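Local structure of anti-sigma-factor antagonist (STAS) domain protein (Moorella thermoacetica, 3ZXN) at residues A[28-31]-A[32-36]; A[57-60]-A[61-64]; A[67-70]-A[71-75]; A[87-90]-A[91-95]. The protein is an RsbS-type STAS-domain protein that probably serves as a scaffold component of the bacterial stressosome, a complex thought to control secondary-messenger signalling. The protein carries 1 engineered substitution. One frame throughout, in Å; residues are numbered along the deposited sequence.

All four contacts are local, each along one helix or at its end, and they follow one another along the chain without interleaving. Contact 1 lies on helix 25-38, contacts 2 and 3 share helix 58-74 with centres about 16 Å apart, and contact 4 closes helix 85-93. Contact 1 packs on contacts 2 and 3 of the neighbouring helix: K31 CD lies 4.0 Å from V63 CG2, and L35 CD2 lies 3.6 Å from L70 CD1. Contacts 2 and 4, centres about 10 Å apart, meet where T61 OG1 approaches M94 SD at 3.4 Å. Helix 58-74 therefore packs against helix 25-38 through contacts 2 and 3 and against helix 85-93 through contact 2, with the engineered residue E58 in its first turn.

Contact 1 of 4, residues A[28-31]-A[32-36]; sequences IQFK and EELLH
I28 meets E32 one turn further along helix 25-38, the two side chains running alongside each other and pointing the same way. The branch methyl CG2 of I28 does the touching, 3.8 Å from E32 OE2. E32 has its CG anti to its own carbonyl carbon (chi1 -71°), which brings that methylene back to 3.3 Å from I28 O, the same oxygen that receives E32 N. At Q29 the link is through the backbone: its O accepts E33 N at 3.1 Å, the donor tilted from the carbonyl plane. The carboxylate of E33 turns to another partner, its OE2 bonding to S3 OG.

F30 follows, its ring lying beside L34, with CZ 3.9 Å from L34 CD2 in an oblique approach. Both residues belong to the buried face of the helix, which lies on the STAS-domain sheet: F30 and L34 rest together on V16 of strand 13-17, and L34 continues onto L46 and I48 of strand 45-49. The backbone below this pair is tied by L34 N to F30 O at 2.9 Å.

K31 crosses L35 at a slant, its CG 3.9 Å from L35 CD1. L35 CG comes within 3.1 Å of K31 O, a close approach to an oxygen already bonded to L35 N. Beyond CG the lysine chain bends at chi3 (61°), and NZ ends in a salt bridge with E66 OE1 of helix 58-74, on which K31 and L35 both pack.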
loop_
_atom_site.group_PDB
_atom_site.type_symbol
_atom_site.label_atom_id
_atom_site.label_comp_id
_atom_site.label_asym_id
_atom_site.label_seq_id
_atom_site.Cartn_x
_atom_site.Cartn_y
_atom_site.Cartn_z
ATOM N N ILE A 28 0.437 -12.182 -5.670
ATOM C CA ILE A 28 -0.906 -12.337 -6.216
ATOM C C ILE A 28 -1.855 -12.763 -5.104
ATOM O O ILE A 28 -2.953 -12.229 -4.966
ATOM C CB ILE A 28 -0.929 -13.401 -7.333
ATOM C CG1 ILE A 28 -0.112 -12.928 -8.539
ATOM C CG2 ILE A 28 -2.353 -13.715 -7.737
ATOM C CD1 ILE A 28 0.197 -14.028 -9.545
ATOM N N GLN A 29 -1.412 -13.726 -4.307
ATOM C CA GLN A 29 -2.179 -14.208 -3.169
ATOM C C GLN A 29 -2.448 -13.082 -2.177
ATOM O O GLN A 29 -3.543 -12.979 -1.620
ATOM C CB GLN A 29 -1.424 -15.342 -2.479
ATOM C CG GLN A 29 -2.001 -15.772 -1.144
ATOM C CD GLN A 29 -1.174 -16.872 -0.497
ATOM O OE1 GLN A 29 -0.618 -17.730 -1.187
ATOM N NE2 GLN A 29 -1.079 -16.844 0.831
ATOM N N PHE A 30 -1.441 -12.240 -1.960
ATOM C CA PHE A 30 -1.583 -11.124 -1.044
ATOM C C PHE A 30 -2.585 -10.092 -1.557
ATOM O O PHE A 30 -3.474 -9.676 -0.824
ATOM C CB PHE A 30 -0.235 -10.452 -0.770
ATOM C CG PHE A 30 -0.363 -9.014 -0.388
ATOM C CD1 PHE A 30 -0.940 -8.654 0.821
ATOM C CD2 PHE A 30 0.060 -8.014 -1.248
ATOM C CE1 PHE A 30 -1.074 -7.328 1.167
ATOM C CE2 PHE A 30 -0.070 -6.676 -0.897
ATOM C CZ PHE A 30 -0.639 -6.340 0.313
ATOM N N LYS A 31 -2.436 -9.688 -2.817
ATOM C CA LYS A 31 -3.336 -8.714 -3.432
ATOM C C LYS A 31 -4.787 -9.180 -3.333
ATOM O O LYS A 31 -5.679 -8.407 -2.980
ATOM C CB LYS A 31 -2.959 -8.479 -4.893
ATOM C CG LYS A 31 -3.719 -7.339 -5.550
ATOM C CD LYS A 31 -3.607 -7.430 -7.045
ATOM C CE LYS A 31 -4.217 -8.732 -7.557
ATOM N NZ LYS A 31 -4.254 -8.749 -9.042
ATOM N N GLU A 32 -5.011 -10.456 -3.620
ATOM C CA GLU A 32 -6.351 -11.026 -3.563
ATOM C C GLU A 32 -6.947 -10.974 -2.163
ATOM O O GLU A 32 -8.100 -10.580 -1.990
ATOM C CB GLU A 32 -6.349 -12.465 -4.090
ATOM C CG GLU A 32 -6.146 -12.546 -5.598
ATOM C CD GLU A 32 -6.024 -13.974 -6.106
ATOM O OE1 GLU A 32 -5.828 -14.895 -5.280
ATOM O OE2 GLU A 32 -6.118 -14.172 -7.339
ATOM N N GLU A 33 -6.167 -11.370 -1.162
ATOM C CA GLU A 33 -6.649 -11.331 0.214
ATOM C C GLU A 33 -6.893 -9.895 0.683
ATOM O O GLU A 33 -7.879 -9.616 1.383
ATOM C CB GLU A 33 -5.679 -12.053 1.160
ATOM C CG GLU A 33 -6.124 -12.019 2.624
ATOM C CD GLU A 33 -5.154 -12.710 3.583
ATOM O OE1 GLU A 33 -4.051 -13.117 3.148
ATOM O OE2 GLU A 33 -5.502 -12.837 4.780
ATOM N N LEU A 34 -5.992 -8.985 0.319
ATOM C CA LEU A 34 -6.143 -7.589 0.727
ATOM C C LEU A 34 -7.440 -7.034 0.149
ATOM O O LEU A 34 -8.257 -6.446 0.859
ATOM C CB LEU A 34 -4.954 -6.740 0.262
ATOM C CG LEU A 34 -5.045 -5.254 0.654
ATOM C CD1 LEU A 34 -4.957 -5.064 2.178
ATOM C CD2 LEU A 34 -3.976 -4.423 -0.044
ATOM N N LEU A 35 -7.633 -7.240 -1.149
ATOM C CA LEU A 35 -8.816 -6.713 -1.811
ATOM C C LEU A 35 -10.069 -7.315 -1.209
ATOM O O LEU A 35 -11.056 -6.619 -1.034
ATOM C CB LEU A 35 -8.766 -6.935 -3.335
ATOM C CG LEU A 35 -7.619 -6.217 -4.059
ATOM C CD1 LEU A 35 -7.550 -6.589 -5.551
ATOM C CD2 LEU A 35 -7.736 -4.708 -3.883
ATOM N N HIS A 36 -10.029 -8.602 -0.879
ATOM C CA HIS A 36 -11.177 -9.216 -0.231
ATOM C C HIS A 36 -11.454 -8.517 1.101
ATOM O O HIS A 36 -12.594 -8.159 1.406
ATOM C CB HIS A 36 -10.957 -10.720 -0.022
ATOM C CG HIS A 36 -12.016 -11.369 0.811
ATOM N ND1 HIS A 36 -13.248 -11.725 0.308
ATOM C CD2 HIS A 36 -12.036 -11.698 2.125
ATOM C CE1 HIS A 36 -13.979 -12.259 1.272
ATOM N NE2 HIS A 36 -13.267 -12.250 2.386
#

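Contact 2 of 4, residues A[57-60]-A[61-64]; sequences DEFV and TRVL. Engineered in segment 57-60: E58 (natural residue Ser).
T61 grips D57 O with two donors, OG1 at 2.8 Å and its backbone N at 3.1 Å. They reach the oxygen from opposite faces of its carbonyl plane; OG1 is modestly tilted, whereas N stands well above the plane. The hydroxyl can return to the preceding turn because OG1 is anti to T61's own carbonyl carbon (chi1 -62°), which folds it beside the backbone N.

On another side of the helix, F59 and R62 lie alongside one another. NH1 of R62 approaches F59 CD1 at 3.9 Å, with the ring and guanidinium planes 79° apart; the approach is oblique. V60 and L64 also run side by side, CG1 of V60 being 4.0 Å from L64 CD1.

These pairs occupy the N-terminal turns of helix 58-74, the helical arm of a beta-alpha-beta unit between strands 45-49 and 78-81. D57 is the N-cap: its OD1 receives the N-H of the engineered E58 in a weak, bent bond (2.7 Å, 128°). The carboxylate carbon of D57 also lies at the edge of the F59 ring, in its plane.

Further out, D57 and F59 both touch D24, while V63 packs on V27 and K31 of helix 25-38. T61 instead turns to V56 and M94.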
loop_
_atom_site.group_PDB
_atom_site.type_symbol
_atom_site.label_atom_id
_atom_site.label_comp_id
_atom_site.label_asym_id
_atom_site.label_seq_id
_atom_site.Cartn_x
_atom_site.Cartn_y
_atom_site.Cartn_z
ATOM N N ASP A 57 9.786 -4.898 -8.301
ATOM C CA ASP A 57 9.539 -5.636 -9.527
ATOM C C ASP A 57 8.490 -4.956 -10.400
ATOM O O ASP A 57 7.731 -4.094 -9.942
ATOM C CB ASP A 57 9.025 -7.026 -9.144
ATOM C CG ASP A 57 9.322 -8.071 -10.182
ATOM O OD1 ASP A 57 9.661 -7.705 -11.328
ATOM O OD2 ASP A 57 9.203 -9.270 -9.846
ATOM N N GLU A 58 8.445 -5.360 -11.662
ATOM C CA GLU A 58 7.385 -4.941 -12.565
ATOM C C GLU A 58 6.071 -5.554 -12.087
ATOM O O GLU A 58 4.998 -4.982 -12.284
ATOM C CB GLU A 58 7.703 -5.399 -13.989
ATOM C CG GLU A 58 7.149 -4.499 -15.078
ATOM C CD GLU A 58 7.906 -4.648 -16.388
ATOM O OE1 GLU A 58 9.140 -4.844 -16.339
ATOM O OE2 GLU A 58 7.270 -4.574 -17.462
ATOM N N PHE A 59 6.173 -6.721 -11.455
ATOM C CA PHE A 59 5.018 -7.414 -10.895
ATOM C C PHE A 59 4.445 -6.666 -9.693
ATOM O O PHE A 59 3.255 -6.356 -9.658
ATOM C CB PHE A 59 5.386 -8.841 -10.478
ATOM C CG PHE A 59 5.780 -9.730 -11.622
ATOM C CD1 PHE A 59 4.814 -10.318 -12.429
ATOM C CD2 PHE A 59 7.118 -9.989 -11.891
ATOM C CE1 PHE A 59 5.174 -11.142 -13.486
ATOM C CE2 PHE A 59 7.485 -10.813 -12.944
ATOM C CZ PHE A 59 6.510 -11.390 -13.742
ATOM N N VAL A 60 5.294 -6.386 -8.708
ATOM C CA VAL A 60 4.875 -5.637 -7.526
ATOM C C VAL A 60 4.269 -4.296 -7.915
ATOM O O VAL A 60 3.249 -3.883 -7.359
ATOM C CB VAL A 60 6.052 -5.405 -6.555
ATOM C CG1 VAL A 60 5.670 -4.395 -5.465
ATOM C CG2 VAL A 60 6.490 -6.721 -5.937
ATOM N N THR A 61 4.892 -3.626 -8.878
ATOM C CA THR A 61 4.412 -2.328 -9.327
ATOM C C THR A 61 2.968 -2.413 -9.810
ATOM O O THR A 61 2.141 -1.549 -9.510
ATOM C CB THR A 61 5.280 -1.751 -10.461
ATOM O OG1 THR A 61 6.615 -1.541 -9.989
ATOM C CG2 THR A 61 4.706 -0.417 -10.935
ATOM N N ARG A 62 2.669 -3.455 -10.576
ATOM C CA ARG A 62 1.334 -3.596 -11.147
ATOM C C ARG A 62 0.318 -3.873 -10.051
ATOM O O ARG A 62 -0.793 -3.359 -10.093
ATOM C CB ARG A 62 1.304 -4.675 -12.239
ATOM C CG ARG A 62 1.939 -4.209 -13.552
ATOM C CD ARG A 62 2.499 -5.370 -14.390
ATOM N NE ARG A 62 1.457 -6.173 -15.028
ATOM C CZ ARG A 62 1.190 -7.440 -14.718
ATOM N NH1 ARG A 62 1.894 -8.060 -13.776
ATOM N NH2 ARG A 62 0.222 -8.088 -15.354
ATOM N N VAL A 63 0.707 -4.677 -9.069
ATOM C CA VAL A 63 -0.115 -4.898 -7.885
ATOM C C VAL A 63 -0.407 -3.589 -7.132
ATOM O O VAL A 63 -1.549 -3.327 -6.733
ATOM C CB VAL A 63 0.542 -5.904 -6.947
ATOM C CG1 VAL A 63 -0.020 -5.762 -5.544
ATOM C CG2 VAL A 63 0.351 -7.325 -7.481
ATOM N N LEU A 64 0.628 -2.769 -6.943
ATOM C CA LEU A 64 0.448 -1.463 -6.316
ATOM C C LEU A 64 -0.427 -0.525 -7.148
ATOM O O LEU A 64 -1.220 0.229 -6.591
ATOM C CB LEU A 64 1.791 -0.804 -6.000
ATOM C CG LEU A 64 2.624 -1.532 -4.944
ATOM C CD1 LEU A 64 3.988 -0.868 -4.792
ATOM C CD2 LEU A 64 1.881 -1.555 -3.600
#

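Contact 3 of 4, residues A[67-70]-A[71-75]; sequences ISRL and AELLG
R69 reaches E72, three residues ahead, by curling forward over the helix surface. Its CB points away from the residues that follow, and CG is anti to the carbonyl carbon. A bend at chi2 (-57°) and another in the same sense at chi3 then curl the chain so that CD comes 3.9 Å from E72 OE1. Beyond NE, the carbon CZ lies at a similar distance from that oxygen, and NH1 closes to 2.8 Å from OE1. This is a salt bridge, although its hydrogen bond is weak: the N-H...O angle is 121°, and the guanidinium and carboxylate planes are turned 71° apart. E72 meets it with an extended chain whose CG is 3.7 Å from R69 NH1. L73 adds a further contact, its CD1 over one face of the guanidinium and its CG 4.0 Å from NH1.

Below these exposed groups the helical i to i+4 bonds continue to L74 N, which bonds to L70 O at 2.8 Å. L74 CG crowds the same oxygen at 3.2 Å. G75, with positive phi, then ends helix 58-74 in a Schellman motif.

Another flank of this helix faces the fold: I67 packs on L46 and I48 of strand 45-49 and on K31 and L34 of helix 25-38, where L70 also meets L35, while S68 and A71 lie against F78 of strand 78-81.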
loop_
_atom_site.group_PDB
_atom_site.type_symbol
_atom_site.label_atom_id
_atom_site.label_comp_id
_atom_site.label_asym_id
_atom_site.label_seq_id
_atom_site.Cartn_x
_atom_site.Cartn_y
_atom_site.Cartn_z
ATOM N N ILE A 67 -4.104 -1.940 -6.597
ATOM C CA ILE A 67 -4.597 -1.606 -5.258
ATOM C C ILE A 67 -4.935 -0.117 -5.167
ATOM O O ILE A 67 -5.984 0.269 -4.652
ATOM C CB ILE A 67 -3.576 -2.003 -4.182
ATOM C CG1 ILE A 67 -3.469 -3.530 -4.107
ATOM C CG2 ILE A 67 -3.961 -1.393 -2.815
ATOM C CD1 ILE A 67 -2.242 -4.048 -3.333
ATOM N N SER A 68 -4.036 0.720 -5.675
ATOM C CA SER A 68 -4.253 2.162 -5.696
ATOM C C SER A 68 -5.541 2.558 -6.443
ATOM O O SER A 68 -6.350 3.352 -5.944
ATOM C CB SER A 68 -3.042 2.854 -6.330
ATOM O OG SER A 68 -3.239 4.253 -6.419
ATOM N N ARG A 69 -5.738 2.004 -7.634
ATOM C CA ARG A 69 -6.945 2.316 -8.401
ATOM C C ARG A 69 -8.218 1.890 -7.688
ATOM O O ARG A 69 -9.213 2.612 -7.689
ATOM C CB ARG A 69 -6.908 1.656 -9.791
ATOM C CG ARG A 69 -6.167 2.441 -10.853
ATOM C CD ARG A 69 -6.743 3.843 -11.035
ATOM N NE ARG A 69 -7.964 3.878 -11.843
ATOM C CZ ARG A 69 -9.135 4.349 -11.418
ATOM N NH1 ARG A 69 -9.262 4.820 -10.177
ATOM N NH2 ARG A 69 -10.183 4.350 -12.234
ATOM N N LEU A 70 -8.203 0.685 -7.131
ATOM C CA LEU A 70 -9.372 0.174 -6.426
ATOM C C LEU A 70 -9.655 0.991 -5.164
ATOM O O LEU A 70 -10.804 1.338 -4.874
ATOM C CB LEU A 70 -9.212 -1.318 -6.115
ATOM C CG LEU A 70 -9.426 -2.208 -7.362
ATOM C CD1 LEU A 70 -8.880 -3.601 -7.152
ATOM C CD2 LEU A 70 -10.903 -2.260 -7.713
ATOM N N ALA A 71 -8.600 1.314 -4.416
ATOM C CA ALA A 71 -8.787 2.116 -3.208
ATOM C C ALA A 71 -9.510 3.405 -3.563
ATOM O O ALA A 71 -10.460 3.811 -2.891
ATOM C CB ALA A 71 -7.429 2.420 -2.500
ATOM N N GLU A 72 -9.061 4.050 -4.628
ATOM C CA GLU A 72 -9.690 5.275 -5.087
ATOM C C GLU A 72 -11.185 5.057 -5.438
ATOM O O GLU A 72 -12.046 5.859 -5.069
ATOM C CB GLU A 72 -8.911 5.814 -6.286
ATOM C CG GLU A 72 -9.604 6.893 -7.078
ATOM C CD GLU A 72 -8.727 7.405 -8.209
ATOM O OE1 GLU A 72 -7.786 6.681 -8.613
ATOM O OE2 GLU A 72 -8.974 8.533 -8.687
ATOM N N LEU A 73 -11.488 3.967 -6.131
ATOM C CA LEU A 73 -12.886 3.653 -6.487
ATOM C C LEU A 73 -13.722 3.365 -5.248
ATOM O O LEU A 73 -14.921 3.640 -5.216
ATOM C CB LEU A 73 -12.942 2.452 -7.443
ATOM C CG LEU A 73 -12.447 2.753 -8.859
ATOM C CD1 LEU A 73 -12.192 1.469 -9.642
ATOM C CD2 LEU A 73 -13.453 3.648 -9.595
ATOM N N LEU A 74 -13.068 2.823 -4.219
ATOM C CA LEU A 74 -13.742 2.450 -2.988
ATOM C C LEU A 74 -13.886 3.624 -2.013
ATOM O O LEU A 74 -14.531 3.502 -0.984
ATOM C CB LEU A 74 -12.996 1.298 -2.313
ATOM C CG LEU A 74 -13.048 -0.046 -3.037
ATOM C CD1 LEU A 74 -12.063 -1.042 -2.426
ATOM C CD2 LEU A 74 -14.476 -0.597 -3.025
ATOM N N GLY A 75 -13.288 4.758 -2.345
ATOM C CA GLY A 75 -13.286 5.901 -1.454
ATOM C C GLY A 75 -12.439 5.634 -0.220
ATOM O O GLY A 75 -12.658 6.227 0.838
#

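Contact 4 of 4, residues A[87-90]-A[91-95]; sequences VAIT and LTEMG
V87 and L91 touch through V87 CG1 and L91 CD1, 3.6 Å apart, their side chains crossing at a slant. L91 CG is folded beside its own backbone N and sits 3.2 Å from V87 O.

T92 uses the rotamer with chi1 -65°, which sets OG1 3.0 Å from A88 O in a hydrogen bond. T92 N bonds to the same oxygen from the opposite face of the carbonyl plane, so two donors hold it.

These turns close helix 85-93 of the beta-alpha-beta unit that runs from strand 78-81 to strand 102-104. A Schellman motif ends the helix, G95 N bonding to T92 O and L96 N to L91 O, with G95 at positive phi (107°).

I89 offers its branch methyl CG2 to the carboxylate of E93, 3.5 Å from OE2, while E93 CG rests 3.2 Å from I89 O. T90 divides its two branches: OG1 bonds back to A86 O, and CG2 points alongside the extended M94 chain, 3.6 Å from both SD and CE. L91 in turn packs on T61 of helix 58-74.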
loop_
_atom_site.group_PDB
_atom_site.type_symbol
_atom_site.label_atom_id
_atom_site.label_comp_id
_atom_site.label_asym_id
_atom_site.label_seq_id
_atom_site.Cartn_x
_atom_site.Cartn_y
_atom_site.Cartn_z
ATOM N N VAL A 87 13.908 3.311 -5.496
ATOM C CA VAL A 87 12.633 2.641 -5.727
ATOM C C VAL A 87 11.574 3.619 -6.233
ATOM O O VAL A 87 10.711 3.243 -7.018
ATOM C CB VAL A 87 12.150 1.936 -4.454
ATOM C CG1 VAL A 87 10.719 1.450 -4.614
ATOM C CG2 VAL A 87 13.083 0.787 -4.120
ATOM N N ALA A 88 11.642 4.872 -5.796
ATOM C CA ALA A 88 10.718 5.882 -6.302
ATOM C C ALA A 88 10.915 6.047 -7.802
ATOM O O ALA A 88 9.954 6.213 -8.551
ATOM C CB ALA A 88 10.925 7.212 -5.587
ATOM N N ILE A 89 12.171 6.000 -8.232
ATOM C CA ILE A 89 12.499 6.099 -9.652
ATOM C C ILE A 89 11.867 4.957 -10.443
ATOM O O ILE A 89 11.208 5.172 -11.457
ATOM C CB ILE A 89 14.033 6.075 -9.883
ATOM C CG1 ILE A 89 14.701 7.282 -9.222
ATOM C CG2 ILE A 89 14.347 6.050 -11.361
ATOM C CD1 ILE A 89 14.124 8.599 -9.655
ATOM N N THR A 90 12.083 3.740 -9.969
ATOM C CA THR A 90 11.583 2.548 -10.643
ATOM C C THR A 90 10.063 2.519 -10.712
ATOM O O THR A 90 9.494 2.310 -11.780
ATOM C CB THR A 90 12.058 1.287 -9.926
ATOM O OG1 THR A 90 13.490 1.300 -9.852
ATOM C CG2 THR A 90 11.589 0.042 -10.676
ATOM N N LEU A 91 9.405 2.728 -9.570
ATOM C CA LEU A 91 7.937 2.750 -9.535
ATOM C C LEU A 91 7.329 3.725 -10.550
ATOM O O LEU A 91 6.364 3.403 -11.258
ATOM C CB LEU A 91 7.444 3.110 -8.126
ATOM C CG LEU A 91 7.710 2.052 -7.048
ATOM C CD1 LEU A 91 7.415 2.587 -5.631
ATOM C CD2 LEU A 91 6.901 0.790 -7.342
ATOM N N THR A 92 7.881 4.930 -10.593
ATOM C CA THR A 92 7.397 5.969 -11.488
ATOM C C THR A 92 7.627 5.560 -12.953
ATOM O O THR A 92 6.801 5.830 -13.814
ATOM C CB THR A 92 8.099 7.313 -11.191
ATOM O OG1 THR A 92 7.729 7.768 -9.883
ATOM C CG2 THR A 92 7.712 8.370 -12.207
ATOM N N GLU A 93 8.749 4.901 -13.216
ATOM C CA GLU A 93 9.092 4.481 -14.570
ATOM C C GLU A 93 8.178 3.365 -15.029
ATOM O O GLU A 93 7.948 3.189 -16.223
ATOM C CB GLU A 93 10.551 4.027 -14.648
ATOM C CG GLU A 93 11.550 5.172 -14.631
ATOM C CD GLU A 93 12.992 4.697 -14.601
ATOM O OE1 GLU A 93 13.218 3.489 -14.361
ATOM O OE2 GLU A 93 13.898 5.535 -14.812
ATOM N N MET A 94 7.645 2.614 -14.076
ATOM C CA MET A 94 6.747 1.518 -14.408
ATOM C C MET A 94 5.265 1.923 -14.384
ATOM O O MET A 94 4.390 1.071 -14.527
ATOM C CB MET A 94 7.027 0.313 -13.501
ATOM C CG MET A 94 8.409 -0.310 -13.740
ATOM S SD MET A 94 8.941 -1.514 -12.496
ATOM C CE MET A 94 10.439 -2.141 -13.265
ATOM N N GLY A 95 4.985 3.215 -14.195
ATOM C CA GLY A 95 3.626 3.731 -14.316
ATOM C C GLY A 95 2.858 4.136 -13.052
ATOM O O GLY A 95 1.698 4.567 -13.133
#